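Local coordinates for trehalose-6-phosphate phosphatase (Cryptococcus neoformans, PDB 5DX9), which is a trehalose-6-phosphate phosphatase of the haloacid dehalogenase (HAD) superfamily, modelled here with a magnesium ion and a glycan in its pocket, at residues 48-53 and 300-305; 196-201 and 221-226. One frame throughout, in Å; residues are numbered along the deposited sequence.

Interaction 1 (48-53 and 300-305)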
loop_
_atom_site.group_PDB
_atom_site.type_symbol
_atom_site.label_atom_id
_atom_site.label_comp_id
_atom_site.label_asym_id
_atom_site.label_seq_id
_atom_site.Cartn_x
_atom_site.Cartn_y
_atom_site.Cartn_z
ATOM N N ARG A 48 9.102 -14.800 3.972
ATOM C CA ARG A 48 8.132 -15.160 4.997
ATOM C C ARG A 48 8.766 -15.105 6.382
ATOM O O ARG A 48 8.143 -14.650 7.341
ATOM C CB ARG A 48 7.557 -16.552 4.722
ATOM C CG ARG A 48 6.877 -17.198 5.918
ATOM C CD ARG A 48 6.031 -18.398 5.496
ATOM N NE ARG A 48 6.712 -19.242 4.518
ATOM C CZ ARG A 48 6.499 -19.185 3.207
ATOM N NH1 ARG A 48 5.618 -18.322 2.715
ATOM N NH2 ARG A 48 7.161 -19.991 2.387
ATOM N N ASN A 49 10.009 -15.561 6.478
ATOM C CA ASN A 49 10.728 -15.552 7.747
ATOM C C ASN A 49 10.996 -14.137 8.254
ATOM O O ASN A 49 10.833 -13.853 9.442
ATOM C CB ASN A 49 12.048 -16.313 7.618
ATOM C CG ASN A 49 11.847 -17.798 7.392
ATOM O OD1 ASN A 49 10.758 -18.330 7.613
ATOM N ND2 ASN A 49 12.901 -18.479 6.960
ATOM N N ALA A 50 11.402 -13.254 7.346
ATOM C CA ALA A 50 11.742 -11.881 7.703
ATOM C C ALA A 50 10.546 -11.142 8.294
ATOM O O ALA A 50 10.634 -10.574 9.383
ATOM C CB ALA A 50 12.275 -11.137 6.485
ATOM N N ILE A 51 9.433 -11.153 7.568
ATOM C CA ILE A 51 8.211 -10.498 8.019
ATOM C C ILE A 51 7.732 -11.088 9.340
ATOM O O ILE A 51 7.213 -10.375 10.197
ATOM C CB ILE A 51 7.079 -10.619 6.977
ATOM C CG1 ILE A 51 7.528 -10.052 5.627
ATOM C CG2 ILE A 51 5.829 -9.909 7.466
ATOM C CD1 ILE A 51 7.757 -8.554 5.637
ATOM N N ALA A 52 7.907 -12.397 9.491
ATOM C CA ALA A 52 7.515 -13.088 10.712
ATOM C C ALA A 52 8.267 -12.533 11.916
ATOM O O ALA A 52 7.659 -12.163 12.921
ATOM C CB ALA A 52 7.757 -14.580 10.577
ATOM N N ALA A 53 9.591 -12.472 11.802
ATOM C CA ALA A 53 10.439 -11.945 12.866
ATOM C C ALA A 53 10.059 -10.513 13.227
ATOM O O ALA A 53 10.071 -10.137 14.399
ATOM C CB ALA A 53 11.901 -12.015 12.460
ATOM N N SER A 300 19.489 -8.392 6.836
ATOM C CA SER A 300 20.753 -7.942 7.403
ATOM C C SER A 300 20.493 -7.239 8.723
ATOM O O SER A 300 21.217 -7.434 9.698
ATOM C CB SER A 300 21.487 -7.012 6.438
ATOM O OG SER A 300 21.775 -7.674 5.221
ATOM N N LEU A 301 19.440 -6.428 8.744
ATOM C CA LEU A 301 19.035 -5.713 9.944
ATOM C C LEU A 301 18.689 -6.686 11.067
ATOM O O LEU A 301 19.144 -6.529 12.201
ATOM C CB LEU A 301 17.841 -4.803 9.643
ATOM C CG LEU A 301 17.217 -4.051 10.820
ATOM C CD1 LEU A 301 18.294 -3.338 11.610
ATOM C CD2 LEU A 301 16.170 -3.056 10.339
ATOM N N LEU A 302 17.887 -7.693 10.738
ATOM C CA LEU A 302 17.458 -8.689 11.714
ATOM C C LEU A 302 18.636 -9.450 12.314
ATOM O O LEU A 302 18.711 -9.626 13.530
ATOM C CB LEU A 302 16.470 -9.664 11.074
ATOM C CG LEU A 302 15.069 -9.080 10.877
ATOM C CD1 LEU A 302 14.228 -9.979 9.989
ATOM C CD2 LEU A 302 14.400 -8.861 12.224
ATOM N N GLU A 303 19.549 -9.901 11.460
ATOM C CA GLU A 303 20.749 -10.586 11.924
ATOM C C GLU A 303 21.540 -9.735 12.916
ATOM O O GLU A 303 22.013 -10.236 13.936
ATOM C CB GLU A 303 21.643 -10.966 10.748
ATOM C CG GLU A 303 23.113 -10.991 11.110
ATOM C CD GLU A 303 23.835 -12.204 10.561
ATOM O OE1 GLU A 303 23.216 -12.969 9.790
ATOM O OE2 GLU A 303 25.023 -12.391 10.908
ATOM N N GLU A 304 21.676 -8.448 12.614
ATOM C CA GLU A 304 22.409 -7.537 13.485
ATOM C C GLU A 304 21.737 -7.396 14.843
ATOM O O GLU A 304 22.407 -7.184 15.850
ATOM C CB GLU A 304 22.554 -6.161 12.839
ATOM C CG GLU A 304 23.192 -5.134 13.762
ATOM C CD GLU A 304 23.580 -3.859 13.045
ATOM O OE1 GLU A 304 23.844 -2.847 13.733
ATOM O OE2 GLU A 304 23.627 -3.872 11.796
ATOM N N ILE A 305 20.412 -7.501 14.865
ATOM C CA ILE A 305 19.663 -7.448 16.118
ATOM C C ILE A 305 19.984 -8.654 16.996
ATOM O O ILE A 305 20.023 -8.543 18.223
ATOM C CB ILE A 305 18.143 -7.395 15.874
ATOM C CG1 ILE A 305 17.753 -6.080 15.198
ATOM C CG2 ILE A 305 17.388 -7.547 17.189
ATOM C CD1 ILE A 305 17.781 -4.891 16.126
#

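Interaction 2 (196-201 and 221-226)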
loop_
_atom_site.group_PDB
_atom_site.type_symbol
_atom_site.label_atom_id
_atom_site.label_comp_id
_atom_site.label_asym_id
_atom_site.label_seq_id
_atom_site.Cartn_x
_atom_site.Cartn_y
_atom_site.Cartn_z
ATOM N N ARG A 196 -4.629 6.460 8.755
ATOM C CA ARG A 196 -5.371 5.746 9.785
ATOM C C ARG A 196 -4.409 5.089 10.771
ATOM O O ARG A 196 -4.585 5.187 11.984
ATOM C CB ARG A 196 -6.283 4.691 9.163
ATOM C CG ARG A 196 -6.860 3.705 10.169
ATOM C CD ARG A 196 -7.261 2.409 9.490
ATOM N NE ARG A 196 -7.704 1.405 10.452
ATOM C CZ ARG A 196 -8.976 1.166 10.742
ATOM N NH1 ARG A 196 -9.935 1.855 10.138
ATOM N NH2 ARG A 196 -9.292 0.235 11.632
ATOM N N LEU A 197 -3.387 4.428 10.235
ATOM C CA LEU A 197 -2.403 3.744 11.066
ATOM C C LEU A 197 -1.587 4.718 11.916
ATOM O O LEU A 197 -1.264 4.420 13.065
ATOM C CB LEU A 197 -1.466 2.899 10.203
ATOM C CG LEU A 197 -2.136 1.764 9.429
ATOM C CD1 LEU A 197 -1.100 0.768 8.943
ATOM C CD2 LEU A 197 -3.181 1.085 10.292
HETATM N N MSE A 198 -1.245 5.874 11.354
HETATM C CA MSE A 198 -0.521 6.885 12.120
HETATM C C MSE A 198 -1.391 7.444 13.245
HETATM O O MSE A 198 -0.914 7.647 14.361
HETATM C CB MSE A 198 -0.031 8.016 11.208
HETATM C CG MSE A 198 1.242 7.677 10.437
HETATM SE SE MSE A 198 1.912 9.125 9.299
HETATM C CE MSE A 198 0.353 9.374 8.148
ATOM N N TYR A 199 -2.667 7.679 12.952
ATOM C CA TYR A 199 -3.591 8.175 13.964
ATOM C C TYR A 199 -3.745 7.166 15.095
ATOM O O TYR A 199 -3.836 7.539 16.263
ATOM C CB TYR A 199 -4.958 8.492 13.355
ATOM C CG TYR A 199 -5.961 8.992 14.371
ATOM C CD1 TYR A 199 -6.054 10.341 14.676
ATOM C CD2 TYR A 199 -6.805 8.110 15.036
ATOM C CE1 TYR A 199 -6.962 10.804 15.609
ATOM C CE2 TYR A 199 -7.718 8.565 15.971
ATOM C CZ TYR A 199 -7.791 9.912 16.254
ATOM O OH TYR A 199 -8.696 10.375 17.182
ATOM N N GLU A 200 -3.768 5.884 14.741
ATOM C CA GLU A 200 -3.907 4.818 15.725
ATOM C C GLU A 200 -2.680 4.696 16.618
ATOM O O GLU A 200 -2.785 4.280 17.770
ATOM C CB GLU A 200 -4.155 3.477 15.039
ATOM C CG GLU A 200 -5.506 3.323 14.375
ATOM C CD GLU A 200 -5.671 1.949 13.750
ATOM O OE1 GLU A 200 -6.608 1.764 12.944
ATOM O OE2 GLU A 200 -4.856 1.054 14.067
ATOM N N ASN A 201 -1.516 5.046 16.079
ATOM C CA ASN A 201 -0.257 4.825 16.780
ATOM C C ASN A 201 0.586 6.084 16.890
ATOM O O ASN A 201 1.636 6.195 16.255
ATOM C CB ASN A 201 0.541 3.728 16.082
ATOM C CG ASN A 201 -0.237 2.437 15.960
ATOM O OD1 ASN A 201 -1.007 2.251 15.015
ATOM N ND2 ASN A 201 -0.049 1.538 16.919
ATOM N N ARG A 221 3.159 10.355 -0.130
ATOM C CA ARG A 221 2.613 11.691 0.065
ATOM C C ARG A 221 2.060 11.867 1.471
ATOM O O ARG A 221 2.283 12.894 2.108
ATOM C CB ARG A 221 1.518 11.996 -0.961
ATOM C CG ARG A 221 0.877 13.371 -0.767
ATOM C CD ARG A 221 0.184 13.865 -2.027
ATOM N NE ARG A 221 -0.813 12.913 -2.495
ATOM C CZ ARG A 221 -0.749 12.268 -3.654
ATOM N NH1 ARG A 221 0.259 12.482 -4.488
ATOM N NH2 ARG A 221 -1.707 11.415 -3.983
ATOM N N ALA A 222 1.334 10.862 1.950
ATOM C CA ALA A 222 0.755 10.921 3.284
ATOM C C ALA A 222 1.858 11.023 4.332
ATOM O O ALA A 222 1.691 11.684 5.357
ATOM C CB ALA A 222 -0.122 9.704 3.543
ATOM N N LEU A 223 2.989 10.378 4.062
ATOM C CA LEU A 223 4.119 10.392 4.988
ATOM C C LEU A 223 4.856 11.723 4.984
ATOM O O LEU A 223 5.749 11.944 5.802
ATOM C CB LEU A 223 5.097 9.267 4.656
ATOM C CG LEU A 223 4.635 7.870 5.062
ATOM C CD1 LEU A 223 5.659 6.817 4.655
ATOM C CD2 LEU A 223 4.375 7.834 6.558
ATOM N N ARG A 224 4.478 12.606 4.063
ATOM C CA ARG A 224 5.061 13.939 3.995
ATOM C C ARG A 224 4.118 15.011 4.531
ATOM O O ARG A 224 4.533 15.884 5.293
ATOM C CB ARG A 224 5.455 14.269 2.557
ATOM C CG ARG A 224 6.701 13.537 2.078
ATOM C CD ARG A 224 6.762 13.497 0.561
ATOM N NE ARG A 224 6.637 14.828 -0.020
ATOM C CZ ARG A 224 7.663 15.545 -0.465
ATOM N NH1 ARG A 224 8.895 15.056 -0.400
ATOM N NH2 ARG A 224 7.455 16.748 -0.978
ATOM N N THR A 225 2.850 14.936 4.139
ATOM C CA THR A 225 1.900 16.007 4.423
ATOM C C THR A 225 1.420 16.044 5.874
ATOM O O THR A 225 0.620 16.906 6.238
ATOM C CB THR A 225 0.664 15.917 3.505
ATOM O OG1 THR A 225 0.043 14.635 3.654
ATOM C CG2 THR A 225 1.063 16.124 2.048
ATOM N N ILE A 226 1.896 15.120 6.703
ATOM C CA ILE A 226 1.641 15.226 8.138
ATOM C C ILE A 226 2.470 16.370 8.712
ATOM O O ILE A 226 2.148 16.926 9.763
ATOM C CB ILE A 226 1.973 13.932 8.896
ATOM C CG1 ILE A 226 3.397 13.473 8.575
ATOM C CG2 ILE A 226 0.960 12.857 8.569
ATOM C CD1 ILE A 226 3.873 12.325 9.438
#

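Interaction 1 (48-53 and 300-305)
In the Rossmann-like core of the HAD fold, the helix of a beta-alpha-beta crossover, 45-56, meets the C-terminal helix 291-306 where Leu302 reaches Ala50 and Ala53. The CA atoms of Ala50 and Leu302, the closest such pair between the segments, are 7.7 Å apart, and Leu302 reaches across that gap to two alanines one turn apart. Leu302 has CG anti to its own carbonyl carbon (chi1 -75°), and with chi2 at 168° the CD1 branch extends farthest from the backbone. Leu302 CD1 lies 4.0 Å from Ala53 CB and 4.2 Å from Ala50 CB, so it sits between the two methyls, touching both. It also rests on the backbone itself, with Leu302 CD1 3.7 Å from Ala50 O. The second branch comes alongside Ala53 alone, Leu302 CD2 lying 4.0 Å from Ala53 CB. No hydrogen bond joins the segments; the contact is purely one of packing, and small, with 114 Å² buried over both sides. Elsewhere the helices turn to other neighbours. Ile51 points away from Leu302 and meets Leu31, while Leu301 packs on Phe11, Thr12 and Tyr15 of helix 8-17. Helix 45-56 itself connects the adjacent parallel strands 21-25 and 60-65, and helix 291-306 follows the edge strand 286-288.

Interaction 2 (196-201 and 221-226)
Met198 and Leu223 mark the nearest approach of the two backbones, their CA atoms 9.2 Å apart, a separation crossed chiefly by Met198. Segment 196-201 is the last turn of helix 190-200, with Asn201 the first residue to leave helical angles; 221-226 starts within helix 217-225 and runs on into Ile226. At its turn Arg221 O accepts from Arg224 N, Thr225 N and Thr225 OG1, the hydroxyl approaching at 3.2 Å from 38° above the carbonyl plane. Met198, present as selenomethionine, leaves its helix extended through chi2 (-179°) and bends at chi3 (-59°), which sets the direction of the terminal methyl. Its SE lies 3.9 Å from Leu223 CD2 and 3.8 Å from Ile226 CD1, and so touches both residues. The methyl turns off instead toward another branch: Met198 CE is 3.6 Å from Ile226 CG2 and 3.9 Å from Ala222 O. This is helix-to-helix packing on one face of the Rossmann-like sheet, for strand 206-211 follows the first helix and precedes the second, and Ile207 touches both Met198 and Leu223. Met198 also reaches Leu22 of strand 21-25. On its other flank helix 190-200 carries a salt bridge, Arg196 NE to Glu200 OE1 at 2.7 Å, while the remaining guanidinium nitrogens of Arg196 bond to Ala245 O and Gln95 OE1.

Overall arrangement
Interactions 1 and 2 do not touch: their centres lie 25 Å apart and their nearest atoms about 13 Å apart. They pack helices on opposite faces of the same central sheet. Along the chain, interaction 2 is nested inside the long span that interaction 1 closes, whose ends are 247 residues apart. It is also the more central, 13 Å from the centre of the chain against 21 Å. None of the touching residues belongs to the magnesium site, formed by Asn26, Asp28 and Asp212. These ligands follow strands 21-25 and 206-211, so three of the four helices directly precede or follow those strands; helix 291-306 instead follows edge strand 286-288.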